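Local structure of microcin B17-processing protein McbB (Escherichia coli, 6GRI) at residues V263-S268 with K281-H286. The protein is needed to process the inactive microcin B17 precursor, McbA, into the active peptide antibiotic. Sequence-based numbering, arbitrary orientation.
Sequences VDNFMS and KEPVIH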
ATOM      1  N   VAL A 263      -8.649  16.981  -6.088  1.00 53.39           N
ATOM      2  CA  VAL A 263      -8.156  16.638  -7.420  1.00 57.54           C
ATOM      3  C   VAL A 263      -7.429  15.294  -7.506  1.00 58.83           C
ATOM      4  O   VAL A 263      -7.337  14.725  -8.606  1.00 66.40           O
ATOM      5  CB  VAL A 263      -7.267  17.752  -8.029  1.00 58.80           C
ATOM      6  CG1 VAL A 263      -8.110  18.986  -8.327  1.00 60.54           C
ATOM      7  CG2 VAL A 263      -6.073  18.093  -7.133  1.00 60.33           C
ATOM      8  N   ASP A 264      -6.942  14.775  -6.377  1.00 54.49           N
ATOM      9  CA  ASP A 264      -6.232  13.494  -6.366  1.00 52.70           C
ATOM     10  C   ASP A 264      -7.126  12.246  -6.309  1.00 51.94           C
ATOM     11  O   ASP A 264      -6.608  11.129  -6.376  1.00 55.13           O
ATOM     12  CB  ASP A 264      -5.135  13.454  -5.286  1.00 54.37           C
ATOM     13  CG  ASP A 264      -5.672  13.350  -3.854  1.00 55.85           C
ATOM     14  OD1 ASP A 264      -6.883  13.119  -3.645  1.00 57.99           O
ATOM     15  OD2 ASP A 264      -4.850  13.506  -2.919  1.00 53.14           O
ATOM     16  N   ASN A 265      -8.445  12.420  -6.199  1.00 51.21           N
ATOM     17  CA  ASN A 265      -9.366  11.279  -6.278  1.00 53.90           C
ATOM     18  C   ASN A 265     -10.660  11.544  -7.020  1.00 53.73           C
ATOM     19  O   ASN A 265     -11.640  10.826  -6.829  1.00 60.30           O
ATOM     20  CB  ASN A 265      -9.656  10.717  -4.873  1.00 56.97           C
ATOM     21  CG  ASN A 265      -9.067   9.325  -4.662  1.00 63.99           C
ATOM     22  OD1 ASN A 265      -8.525   8.692  -5.589  1.00 62.90           O
ATOM     23  ND2 ASN A 265      -9.162   8.839  -3.427  1.00 71.58           N
ATOM     24  N   PHE A 266     -10.643  12.521  -7.917  1.00 53.84           N
ATOM     25  CA  PHE A 266     -11.853  12.954  -8.601  1.00 52.14           C
ATOM     26  C   PHE A 266     -12.278  11.942  -9.658  1.00 51.65           C
ATOM     27  O   PHE A 266     -13.463  11.663  -9.810  1.00 52.22           O
ATOM     28  CB  PHE A 266     -11.637  14.340  -9.206  1.00 53.31           C
ATOM     29  CG  PHE A 266     -12.821  14.865  -9.950  1.00 58.22           C
ATOM     30  CD1 PHE A 266     -14.017  15.117  -9.289  1.00 59.15           C
ATOM     31  CD2 PHE A 266     -12.747  15.115 -11.322  1.00 60.27           C
ATOM     32  CE1 PHE A 266     -15.117  15.600  -9.983  1.00 59.37           C
ATOM     33  CE2 PHE A 266     -13.843  15.601 -12.014  1.00 57.29           C
ATOM     34  CZ  PHE A 266     -15.030  15.841 -11.346  1.00 57.40           C
ATOM     35  N   MET A 267     -11.294  11.391 -10.358  1.00 55.80           N
ATOM     36  CA  MET A 267     -11.494  10.449 -11.463  1.00 57.55           C
ATOM     37  C   MET A 267     -11.530   8.981 -11.023  1.00 58.89           C
ATOM     38  O   MET A 267     -11.782   8.089 -11.853  1.00 55.66           O
ATOM     39  CB  MET A 267     -10.317  10.563 -12.439  1.00 62.08           C
ATOM     40  CG  MET A 267     -10.085  11.930 -13.044  1.00 63.00           C
ATOM     41  SD  MET A 267     -10.706  12.005 -14.721  1.00 68.81           S
ATOM     42  CE  MET A 267     -12.460  12.103 -14.392  1.00 68.52           C
ATOM     43  N   SER A 268     -11.264   8.727  -9.740  1.00 52.18           N
ATOM     44  CA  SER A 268     -10.899   7.396  -9.274  1.00 49.15           C
ATOM     45  C   SER A 268     -12.059   6.426  -9.049  1.00 49.45           C
ATOM     46  O   SER A 268     -13.236   6.807  -9.044  1.00 49.80           O
ATOM     47  CB  SER A 268     -10.082   7.536  -8.002  1.00 49.63           C
ATOM     48  OG  SER A 268      -8.965   8.359  -8.258  1.00 51.29           O
ATOM     49  N   LYS A 281     -12.567   4.668  -2.072  1.00 56.79           N
ATOM     50  CA  LYS A 281     -12.118   5.409  -3.251  1.00 54.22           C
ATOM     51  C   LYS A 281     -10.647   5.132  -3.498  1.00 56.49           C
ATOM     52  O   LYS A 281      -9.816   5.542  -2.694  1.00 64.12           O
ATOM     53  CB  LYS A 281     -12.286   6.913  -3.060  1.00 56.18           C
ATOM     54  CG  LYS A 281     -13.626   7.474  -3.493  1.00 61.10           C
ATOM     55  CD  LYS A 281     -13.618   9.002  -3.485  1.00 64.60           C
ATOM     56  CE  LYS A 281     -14.976   9.599  -3.841  1.00 71.17           C
ATOM     57  NZ  LYS A 281     -16.011   9.359  -2.791  1.00 76.82           N
ATOM     58  N   GLU A 282     -10.328   4.454  -4.604  1.00 58.76           N
ATOM     59  CA  GLU A 282      -8.942   4.104  -4.950  1.00 58.63           C
ATOM     60  C   GLU A 282      -8.587   4.446  -6.419  1.00 52.53           C
ATOM     61  O   GLU A 282      -9.304   4.058  -7.330  1.00 47.72           O
ATOM     62  CB  GLU A 282      -8.702   2.617  -4.694  1.00 66.18           C
ATOM     63  CG  GLU A 282      -7.245   2.288  -4.386  1.00 75.61           C
ATOM     64  CD  GLU A 282      -6.912   0.822  -4.557  1.00 82.65           C
ATOM     65  OE1 GLU A 282      -7.836  -0.014  -4.436  1.00 80.81           O
ATOM     66  OE2 GLU A 282      -5.718   0.497  -4.799  1.00 88.43           O
ATOM     67  N   PRO A 283      -7.482   5.192  -6.644  1.00 51.27           N
ATOM     68  CA  PRO A 283      -6.995   5.363  -8.002  1.00 47.21           C
ATOM     69  C   PRO A 283      -6.225   4.107  -8.423  1.00 48.24           C
ATOM     70  O   PRO A 283      -5.416   3.575  -7.645  1.00 50.48           O
ATOM     71  CB  PRO A 283      -6.043   6.542  -7.871  1.00 48.32           C
ATOM     72  CG  PRO A 283      -5.454   6.399  -6.503  1.00 49.48           C
ATOM     73  CD  PRO A 283      -6.535   5.770  -5.657  1.00 50.46           C
ATOM     74  N   VAL A 284      -6.477   3.630  -9.635  1.00 46.64           N
ATOM     75  CA  VAL A 284      -5.889   2.389 -10.115  1.00 48.04           C
ATOM     76  C   VAL A 284      -4.861   2.715 -11.176  1.00 46.30           C
ATOM     77  O   VAL A 284      -5.016   3.697 -11.871  1.00 50.08           O
ATOM     78  CB  VAL A 284      -6.987   1.469 -10.650  1.00 51.03           C
ATOM     79  CG1 VAL A 284      -6.406   0.230 -11.313  1.00 54.76           C
ATOM     80  CG2 VAL A 284      -7.908   1.064  -9.505  1.00 52.82           C
ATOM     81  N   ILE A 285      -3.801   1.913 -11.261  1.00 46.46           N
ATOM     82  CA  ILE A 285      -2.814   2.030 -12.343  1.00 48.42           C
ATOM     83  C   ILE A 285      -3.206   1.269 -13.624  1.00 51.14           C
ATOM     84  O   ILE A 285      -4.021   0.343 -13.602  1.00 53.76           O
ATOM     85  CB  ILE A 285      -1.407   1.578 -11.906  1.00 48.37           C
ATOM     86  CG1 ILE A 285      -1.285   0.051 -11.763  1.00 46.06           C
ATOM     87  CG2 ILE A 285      -1.006   2.276 -10.607  1.00 52.39           C
ATOM     88  CD1 ILE A 285       0.100  -0.403 -11.327  1.00 45.51           C
ATOM     89  N   HIS A 286      -2.595   1.659 -14.737  1.00 50.85           N
ATOM     90  CA  HIS A 286      -2.680   0.881 -15.972  1.00 48.68           C
ATOM     91  C   HIS A 286      -2.107  -0.520 -15.761  1.00 48.06           C
ATOM     92  O   HIS A 286      -1.008  -0.672 -15.224  1.00 47.94           O
ATOM     93  CB  HIS A 286      -1.943   1.590 -17.109  1.00 47.25           C
ATOM     94  CG  HIS A 286      -2.609   2.856 -17.541  1.00 46.37           C
ATOM     95  ND1 HIS A 286      -2.109   4.103 -17.234  1.00 47.02           N
ATOM     96  CD2 HIS A 286      -3.764   3.068 -18.214  1.00 46.14           C
ATOM     97  CE1 HIS A 286      -2.918   5.029 -17.723  1.00 46.66           C
ATOM     98  NE2 HIS A 286      -3.934   4.428 -18.315  1.00 45.81           N
TER
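Asn265 reaches from the loop before strand 269-273 to the end of strand 279-282, where Lys281 and Pro283 receive it. Strands 269-273 and 279-282 form an antiparallel hairpin at one edge of the mixed sheet of this chain. The contact lies at the open end of that hairpin, where one strand is entered and the other is left.

The Asn265 amide works through both of its heteroatoms. ND2 gives a weak hydrogen bond to the backbone O of Lys281, 3.4 Å long and bent to 135° at the hydrogen. The same nitrogen lies 3.7 Å from CB of Lys281. The end of the lysine chain leads away from the loop. OD1 of Asn265 lies against the proline ring, 3.5 Å from CD of Pro283. The amide side chain and the ring cross at about a right angle.

Ser268 probably helps hold this amide in place from within its own loop. OG of Ser268 donates a 2.7 Å hydrogen bond to OD1 of Asn265; the donor sits 25° off the carbonyl plane. A chi1 of -56° sets OG beside the backbone N of Ser268, where it can make this bond. CB of Ser268 packs 3.6 Å from the backbone O of Glu282. That oxygen accepts a hydrogen bond from the hydroxyl of Ser269.

The Glu282 side chain turns from the loop to a salt bridge with Arg203 of the same chain, on helix 193-204. On the other side of the loop, Phe266 meets a phenylalanine ring of a neighbouring McbC chain. Back at the hairpin, the hydroxyl OG of Ser268 rests 3.5 Å from CB of Pro283.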